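Side-chain contacts in Aureochrome1-like protein (Ochromonas danica, PDB 6I20), which binds flavin mononucleotide in a PAS-fold LOV domain and probably serves as a blue-light receptor, as other aureochromes do: residues Ala33-Gly36 / Phe37-Leu40; Lys68-Lys71 / Gly72-Gly76; Val119-Asp122 / Tyr123-Phe127. All blocks are in the same frame, centred on the assembly; numbering follows the deposited sequence.

Contact 1. Residues Ala33-Gly36 / Phe37-Leu40; sequences ASQG and FLTL. With EDO (1,2-ethanediol), chain G.
Ser34 caps the helix 35-41: its OG accepts the backbone N-H of Phe37 at 3.2 Å, an N-cap bond across the first turn. With chi1 at 74°, OG stands between the backbone N and the carbonyl carbon, a placement that turns it to the N-H of Phe37. The hydroxyl is tied as well to Gln16 O and Phe18 N, which fastens the start of the helix to the chain leading into strand 18-21. Backbone bonds continue the turn, Leu38 N to Ser34 O, Thr39 N to Gln35 O and Leu40 N to Gly36 O.

A second polar link lies on the outer face. Gln35 bends at chi2 (63°), carrying its amide forward along the helix toward Thr39, and NE2 donates to Thr39 OG1 at 3.1 Å. The acceptor lies nearly in the amide plane, 9° out of it, and the bond is fairly straight.

Apolar contacts gather on the inner side. Ala33 CB lies 4.1 Å from Phe37 CD2 and 4.2 Å from Leu38 CD2, while Leu45 and Val48 of helix 45-48 pack on Ala33 and Leu38. Phe37 also packs on Val19 of strand 18-21 and Gln116 of strand 109-119, its side chain about 5 Å from the flavin.

The chemistry is thus two-sided: an apolar face between helix 45-48 and the sheet, an amide-hydroxyl link facing outward, and a buried serine hydroxyl held by three partners.

Contact 2. Residues Lys68-Lys71 / Gly72-Gly76; sequences KVRK and GLERG. With FMN (flavin mononucleotide), chain E.
Val69 and Leu73, one helical turn apart on helix 63-75, meet on its inner side, Val69 CG1 lying 4.1 Å from Leu73 CD1. Leu73 CD1 also approaches FMN O3' at 3.5 Å. Between them in sequence, Arg70 turns its guanidinium to the flavin phosphate and to Glu67. From CB the arginine chain leaves with CG anti to the backbone N (chi1 -169°). CG lies close to a phosphate oxygen of the flavin mononucleotide, O3P, and beside the carboxylate of Glu74, although that second contact belongs to one of two conformers of the glutamate. CD passes the same phosphate oxygen, and the bend at chi3 (-71°) then swings the guanidinium onto the phosphate. Arg70 NE donates to FMN O3P at 3.0 Å and more weakly to O2P; Arg70 NH1 reaches FMN O2P at 2.6 Å along an almost straight line (174°). The phosphorus lies in the guanidinium plane, at its edge, and NE and NH1 each take one oxygen. The remaining nitrogen, NH2, forms a salt bridge with Glu67, which probably fixes the rotation of the group. Replaced by an alanine, Arg70 would lose this two-pronged grip, which would probably leave both the phosphate and Glu67 without their mate.

Further along, Lys71 CD lies over one face of the Arg75 guanidinium, 3.6 Å from Arg75 NH1, the two chains running alongside each other.

The helix thus lies against the sheet, with Val69 and Leu73 on Ile99 of strand 92-103 and Val69 also on Val81 of strand 79-86, walling the ribityl and phosphate end of the flavin site.

Contact 3. Residues Val119-Asp122 / Tyr123-Phe127; sequences VSED and YAKAF
Val119 and Ser120 are in extended conformation, and from Glu121 onward the backbone turns helical, which carries the last strand of the PAS fold, 109-119, directly into the C-terminal helix 121-130. The junction is an N-cap: Ser120 OG accepts Tyr123 N at 3.0 Å. The backbone bonds Ala124 N to Ser120 O and Lys125 N to Glu121 O, both 2.9 Å, then build the first turn, and Ala126 N to Asp122 O carries it on at 3.2 Å.

Among the side chains, Val119 and Tyr123 make the main apolar contact. The phenol has its CG anti to the backbone N (chi1 177°), a torsion that sends the ring back beside the strand end, where CD1 comes within 3.5 Å of Val119 CB. All three side-chain carbons of the valine gather round CD1, meeting the ring obliquely. Beyond this, Tyr123 OH is hydrogen-bonded to Gln96 of strand 92-103, so the ring is held at both ends. On the flank toward the sheet, Ala124 CB lies 4.4 Å from Val119 CG2, and Trp94 touches Val119, Glu121, Ala124 and Lys125.

The outer surface is looser in its polar matching. The Glu121 chain is extended beyond CG, whereas Lys125 bends at chi2, chi3 and chi4 and folds back over the turn. Any attraction between their charges is probably weak, with Glu121 OE2 and Lys125 NZ 4.6 Å apart, beyond a salt bridge. Nearer the backbone the lysine chain packs over the turn it follows, Lys125 CG lying 3.3 Å from Glu121 O.

All three are local contacts along or at the start of a helix, but they lie at different places in the PAS fold. Contacts 1 and 3 both begin at the end of a strand and share a serine N-cap, whereas contact 2 lies towards the C-terminal end of its helix. Contacts 2 and 3 both pack on strands 79-86 and 92-103; contact 1 meets strands 18-21 and 109-119 and helix 45-48. Contacts 1 and 2 are partly buried, on opposite sides of the chain's centre; contact 3 is a surface contact. Contact 2 alone binds the flavin phosphate, through the arginine, with Val69 and Leu73 packing beside the ribityl chain. Contact 1 combines apolar packing with neutral hydrogen bonds, contact 3 a valine-tyrosine pair with loosely matched charges.

Contact 1. Residues Ala33-Gly36 / Phe37-Leu40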
loop_
_atom_site.group_PDB
_atom_site.type_symbol
_atom_site.label_atom_id
_atom_site.label_comp_id
_atom_site.label_asym_id
_atom_site.label_seq_id
_atom_site.Cartn_x
_atom_site.Cartn_y
_atom_site.Cartn_z
ATOM N N ALA A 33 -0.267 0.700 10.491
ATOM C CA ALA A 33 -1.336 0.158 9.630
ATOM C C ALA A 33 -2.660 0.549 10.203
ATOM O O ALA A 33 -2.883 0.435 11.408
ATOM C CB ALA A 33 -1.253 -1.363 9.531
ATOM N N SER A 34 -3.547 1.045 9.344
ATOM C CA SER A 34 -4.865 1.445 9.823
ATOM C C SER A 34 -5.795 0.295 10.096
ATOM O O SER A 34 -5.644 -0.800 9.527
ATOM C CB SER A 34 -5.563 2.379 8.837
ATOM O OG SER A 34 -6.031 1.682 7.703
ATOM N N GLN A 35 -6.811 0.518 10.908
ATOM C CA GLN A 35 -7.836 -0.474 11.137
ATOM C C GLN A 35 -8.467 -0.975 9.861
ATOM O O GLN A 35 -8.733 -2.153 9.727
ATOM C CB GLN A 35 -8.920 0.049 12.114
ATOM C CG GLN A 35 -10.004 -0.991 12.395
ATOM C CD GLN A 35 -9.461 -2.218 13.082
ATOM O OE1 GLN A 35 -8.921 -2.091 14.191
ATOM N NE2 GLN A 35 -9.545 -3.404 12.424
ATOM N N GLY A 36 -8.698 -0.075 8.920
ATOM C CA GLY A 36 -9.306 -0.447 7.652
ATOM C C GLY A 36 -8.449 -1.443 6.894
ATOM O O GLY A 36 -8.977 -2.364 6.275
ATOM N N PHE A 37 -7.142 -1.221 6.891
ATOM C CA PHE A 37 -6.210 -2.168 6.254
ATOM C C PHE A 37 -6.306 -3.544 6.902
ATOM O O PHE A 37 -6.338 -4.584 6.221
ATOM C CB PHE A 37 -4.786 -1.662 6.335
ATOM C CG PHE A 37 -3.756 -2.584 5.748
ATOM C CD1 PHE A 37 -3.449 -2.532 4.395
ATOM C CD2 PHE A 37 -3.072 -3.473 6.546
ATOM C CE1 PHE A 37 -2.496 -3.369 3.844
ATOM C CE2 PHE A 37 -2.114 -4.309 5.983
ATOM C CZ PHE A 37 -1.815 -4.254 4.653
ATOM N N LEU A 38 -6.372 -3.574 8.215
ATOM C CA LEU A 38 -6.476 -4.842 8.948
ATOM C C LEU A 38 -7.759 -5.555 8.584
ATOM O O LEU A 38 -7.770 -6.772 8.388
ATOM C CB LEU A 38 -6.361 -4.620 10.449
ATOM C CG LEU A 38 -5.133 -3.874 10.937
ATOM C CD1 LEU A 38 -5.226 -3.648 12.433
ATOM C CD2 LEU A 38 -3.828 -4.547 10.538
ATOM N N THR A 39 -8.873 -4.831 8.539
ATOM C CA THR A 39 -10.148 -5.438 8.212
ATOM C C THR A 39 -10.188 -5.940 6.773
ATOM O O THR A 39 -10.664 -7.061 6.526
ATOM C CB THR A 39 -11.282 -4.475 8.477
ATOM O OG1 THR A 39 -11.220 -4.141 9.869
ATOM C CG2 THR A 39 -12.635 -5.103 8.150
ATOM N N LEU A 40 -9.647 -5.152 5.864
ATOM C CA LEU A 40 -9.598 -5.523 4.436
ATOM C C LEU A 40 -8.810 -6.811 4.239
ATOM O O LEU A 40 -9.236 -7.690 3.509
ATOM C CB LEU A 40 -8.942 -4.402 3.628
ATOM C CG LEU A 40 -8.566 -4.712 2.181
ATOM C CD1 LEU A 40 -9.838 -4.984 1.383
ATOM C CD2 LEU A 40 -7.766 -3.536 1.615
HETATM C C1 EDO G . -13.366 -2.638 11.154
HETATM O O1 EDO G . -14.318 -2.179 12.126
HETATM C C2 EDO G . -13.623 -1.950 9.820
HETATM O O2 EDO G . -12.478 -1.212 9.370
#

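Contact 2. Residues Lys68-Lys71 / Gly72-Gly76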
loop_
_atom_site.group_PDB
_atom_site.type_symbol
_atom_site.label_atom_id
_atom_site.label_comp_id
_atom_site.label_asym_id
_atom_site.label_seq_id
_atom_site.Cartn_x
_atom_site.Cartn_y
_atom_site.Cartn_z
ATOM N N LYS A 68 5.881 -2.044 -11.688
ATOM C CA LYS A 68 5.488 -0.593 -11.707
ATOM C C LYS A 68 5.612 0.065 -10.330
ATOM O O LYS A 68 6.077 1.223 -10.191
ATOM C CB LYS A 68 4.056 -0.470 -12.227
ATOM C CG LYS A 68 3.928 -0.745 -13.680
ATOM C CD LYS A 68 2.604 -0.275 -14.245
ATOM C CE LYS A 68 2.444 -0.872 -15.621
ATOM N NZ LYS A 68 1.289 -0.329 -16.366
ATOM N N VAL A 69 5.206 -0.658 -9.293
ATOM C CA VAL A 69 5.363 -0.152 -7.944
ATOM C C VAL A 69 6.855 0.045 -7.629
ATOM O O VAL A 69 7.287 1.080 -7.092
ATOM C CB VAL A 69 4.680 -1.051 -6.902
ATOM C CG1 VAL A 69 5.076 -0.626 -5.513
ATOM C CG2 VAL A 69 3.166 -1.089 -7.084
ATOM N N ARG A 70 7.640 -0.984 -7.940
ATOM C CA ARG A 70 9.058 -0.939 -7.670
ATOM C C ARG A 70 9.719 0.264 -8.307
ATOM O O ARG A 70 10.515 0.946 -7.675
ATOM C CB ARG A 70 9.681 -2.249 -8.174
ATOM C CG ARG A 70 11.106 -2.535 -7.787
ATOM C CD ARG A 70 11.505 -3.887 -8.371
ATOM N NE ARG A 70 10.832 -5.011 -7.688
ATOM C CZ ARG A 70 10.057 -5.981 -8.214
ATOM N NH1 ARG A 70 9.548 -6.894 -7.379
ATOM N NH2 ARG A 70 9.758 -6.068 -9.512
ATOM N N LYS A 71 9.415 0.491 -9.575
ATOM C CA LYS A 71 9.978 1.607 -10.341
ATOM C C LYS A 71 9.570 2.966 -9.758
ATOM O O LYS A 71 10.398 3.883 -9.724
ATOM C CB LYS A 71 9.604 1.511 -11.820
ATOM C CG LYS A 71 10.313 0.393 -12.584
ATOM C CD LYS A 71 10.040 0.426 -14.103
ATOM C CE LYS A 71 10.496 -0.834 -14.873
ATOM N NZ LYS A 71 10.306 -0.835 -16.349
ATOM N N GLY A 72 8.330 3.098 -9.300
ATOM C CA GLY A 72 7.878 4.348 -8.656
ATOM C C GLY A 72 8.706 4.649 -7.433
ATOM O O GLY A 72 9.126 5.780 -7.205
ATOM N N LEU A 73 8.952 3.610 -6.642
ATOM C CA LEU A 73 9.792 3.731 -5.460
ATOM C C LEU A 73 11.249 4.085 -5.812
ATOM O O LEU A 73 11.840 4.928 -5.121
ATOM C CB LEU A 73 9.721 2.444 -4.630
ATOM C CG LEU A 73 8.387 2.133 -3.966
ATOM C CD1 LEU A 73 8.344 0.715 -3.373
ATOM C CD2 LEU A 73 8.035 3.102 -2.869
ATOM N N GLU A 74 11.824 3.470 -6.838
ATOM C CA GLU A 74 13.207 3.719 -7.247
ATOM C C GLU A 74 13.395 5.124 -7.859
ATOM O O GLU A 74 14.449 5.758 -7.673
ATOM C CB GLU A 74 13.726 2.595 -8.188
ATOM C CG GLU A 74 14.228 1.358 -7.407
ATOM C CD GLU A 74 14.056 -0.017 -8.066
ATOM O OE1 GLU A 74 13.903 -0.113 -9.311
ATOM O OE2 GLU A 74 14.103 -1.041 -7.318
ATOM N N ARG A 75 12.376 5.606 -8.584
ATOM C CA ARG A 75 12.411 6.908 -9.290
ATOM C C ARG A 75 11.838 8.074 -8.541
ATOM O O ARG A 75 11.914 9.226 -9.033
ATOM C CB ARG A 75 11.657 6.818 -10.618
ATOM C CG ARG A 75 12.322 5.837 -11.547
ATOM C CD ARG A 75 11.579 5.605 -12.843
ATOM N NE ARG A 75 12.116 4.409 -13.512
ATOM C CZ ARG A 75 11.858 4.035 -14.767
ATOM N NH1 ARG A 75 12.408 2.930 -15.244
ATOM N NH2 ARG A 75 11.065 4.756 -15.562
ATOM N N GLY A 76 11.268 7.821 -7.378
ATOM C CA GLY A 76 10.631 8.842 -6.574
ATOM C C GLY A 76 9.382 9.453 -7.195
ATOM O O GLY A 76 9.181 10.650 -7.143
HETATM N N1 FMN E . 1.999 -4.302 -2.480
HETATM C C2 FMN E . 0.794 -4.907 -2.565
HETATM O O2 FMN E . 0.695 -5.926 -3.288
HETATM N N3 FMN E . -0.303 -4.481 -1.893
HETATM C C4 FMN E . -0.273 -3.374 -1.091
HETATM O O4 FMN E . -1.331 -2.968 -0.539
HETATM C C4A FMN E . 0.981 -2.717 -0.938
HETATM N N5 FMN E . 1.084 -1.615 -0.129
HETATM C C5A FMN E . 2.277 -0.974 -0.086
HETATM C C6 FMN E . 2.422 0.178 0.717
HETATM C C7 FMN E . 3.593 0.856 0.797
HETATM C C7M FMN E . 3.706 2.134 1.659
HETATM C C8 FMN E . 4.745 0.414 0.059
HETATM C C8M FMN E . 6.037 1.161 0.125
HETATM C C9 FMN E . 4.632 -0.707 -0.728
HETATM C C9A FMN E . 3.437 -1.403 -0.848
HETATM N N10 FMN E . 3.342 -2.595 -1.611
HETATM C C10 FMN E . 2.122 -3.199 -1.707
HETATM C "C1'" FMN E . 4.435 -3.029 -2.473
HETATM C "C2'" FMN E . 5.451 -3.985 -1.840
HETATM O "O2'" FMN E . 5.627 -3.615 -0.464
HETATM C "C3'" FMN E . 6.781 -3.859 -2.567
HETATM O "O3'" FMN E . 7.245 -2.499 -2.594
HETATM C "C4'" FMN E . 6.785 -4.397 -3.980
HETATM O "O4'" FMN E . 6.282 -5.743 -3.944
HETATM C "C5'" FMN E . 8.242 -4.432 -4.554
HETATM O "O5'" FMN E . 9.192 -4.824 -3.508
HETATM P P FMN E . 10.569 -5.506 -3.997
HETATM O O1P FMN E . 11.303 -5.883 -2.770
HETATM O O2P FMN E . 10.189 -6.659 -4.830
HETATM O O3P FMN E . 11.241 -4.403 -4.805
HETATM O O HOH W 1 12.174 -0.048 -5.442
#

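Contact 3. Residues Val119-Asp122 / Tyr123-Phe127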
loop_
_atom_site.group_PDB
_atom_site.type_symbol
_atom_site.label_atom_id
_atom_site.label_comp_id
_atom_site.label_asym_id
_atom_site.label_seq_id
_atom_site.Cartn_x
_atom_site.Cartn_y
_atom_site.Cartn_z
ATOM N N VAL A 119 -11.554 -2.813 -5.312
ATOM C CA VAL A 119 -12.349 -2.524 -6.502
ATOM C C VAL A 119 -12.886 -3.815 -7.127
ATOM O O VAL A 119 -12.346 -4.893 -6.862
ATOM C CB VAL A 119 -11.550 -1.684 -7.522
ATOM C CG1 VAL A 119 -11.078 -0.393 -6.884
ATOM C CG2 VAL A 119 -10.362 -2.431 -8.091
ATOM N N SER A 120 -13.924 -3.714 -7.950
ATOM C CA SER A 120 -14.506 -4.890 -8.592
ATOM C C SER A 120 -13.603 -5.386 -9.704
ATOM O O SER A 120 -12.772 -4.655 -10.219
ATOM C CB SER A 120 -15.890 -4.568 -9.158
ATOM O OG SER A 120 -15.835 -3.625 -10.233
ATOM N N GLU A 121 -13.791 -6.642 -10.078
ATOM C CA GLU A 121 -13.078 -7.243 -11.203
ATOM C C GLU A 121 -13.362 -6.459 -12.499
ATOM O O GLU A 121 -12.441 -6.206 -13.282
ATOM C CB GLU A 121 -13.513 -8.700 -11.352
ATOM C CG GLU A 121 -12.702 -9.519 -12.329
ATOM C CD GLU A 121 -13.241 -10.944 -12.437
ATOM O OE1 GLU A 121 -13.170 -11.684 -11.478
ATOM O OE2 GLU A 121 -13.770 -11.256 -13.491
ATOM N N ASP A 122 -14.616 -6.049 -12.709
ATOM C CA ASP A 122 -14.968 -5.267 -13.884
ATOM C C ASP A 122 -14.255 -3.918 -13.878
ATOM O O ASP A 122 -13.716 -3.502 -14.896
ATOM C CB ASP A 122 -16.481 -5.046 -13.985
ATOM C CG ASP A 122 -17.245 -6.257 -14.537
ATOM O OD1 ASP A 122 -16.674 -7.323 -14.861
ATOM O OD2 ASP A 122 -18.442 -6.095 -14.656
ATOM N N TYR A 123 -14.195 -3.251 -12.720
ATOM C CA TYR A 123 -13.460 -1.969 -12.615
ATOM C C TYR A 123 -11.976 -2.211 -12.900
ATOM O O TYR A 123 -11.368 -1.417 -13.638
ATOM C CB TYR A 123 -13.674 -1.323 -11.246
ATOM C CG TYR A 123 -12.891 -0.045 -11.024
ATOM C CD1 TYR A 123 -11.539 -0.104 -10.694
ATOM C CD2 TYR A 123 -13.483 1.206 -11.086
ATOM C CE1 TYR A 123 -10.789 1.020 -10.469
ATOM C CE2 TYR A 123 -12.738 2.347 -10.857
ATOM C CZ TYR A 123 -11.384 2.261 -10.548
ATOM O OH TYR A 123 -10.661 3.422 -10.318
ATOM N N ALA A 124 -11.422 -3.267 -12.335
ATOM C CA ALA A 124 -10.014 -3.604 -12.519
ATOM C C ALA A 124 -9.678 -3.837 -13.985
ATOM O O ALA A 124 -8.667 -3.330 -14.485
ATOM C CB ALA A 124 -9.616 -4.824 -11.672
ATOM N N LYS A 125 -10.510 -4.600 -14.685
ATOM C CA LYS A 125 -10.238 -4.876 -16.104
ATOM C C LYS A 125 -10.260 -3.602 -16.947
ATOM O O LYS A 125 -9.388 -3.394 -17.815
ATOM C CB LYS A 125 -11.199 -5.911 -16.668
ATOM C CG LYS A 125 -11.106 -7.313 -16.066
ATOM C CD LYS A 125 -9.690 -7.919 -15.945
ATOM C CE LYS A 125 -9.107 -7.887 -14.543
ATOM N NZ LYS A 125 -9.910 -8.825 -13.717
ATOM N N ALA A 126 -11.206 -2.725 -16.649
ATOM C CA ALA A 126 -11.302 -1.442 -17.360
ATOM C C ALA A 126 -10.087 -0.547 -17.060
ATOM O O ALA A 126 -9.534 0.073 -17.958
ATOM C CB ALA A 126 -12.586 -0.701 -16.993
ATOM N N PHE A 127 -9.642 -0.546 -15.802
ATOM C CA PHE A 127 -8.490 0.250 -15.416
ATOM C C PHE A 127 -7.255 -0.222 -16.177
ATOM O O PHE A 127 -6.489 0.581 -16.693
ATOM C CB PHE A 127 -8.293 0.213 -13.885
ATOM C CG PHE A 127 -7.091 0.963 -13.381
ATOM C CD1 PHE A 127 -5.792 0.448 -13.513
ATOM C CD2 PHE A 127 -7.242 2.176 -12.715
ATOM C CE1 PHE A 127 -4.687 1.132 -13.059
ATOM C CE2 PHE A 127 -6.143 2.850 -12.212
ATOM C CZ PHE A 127 -4.858 2.351 -12.401
#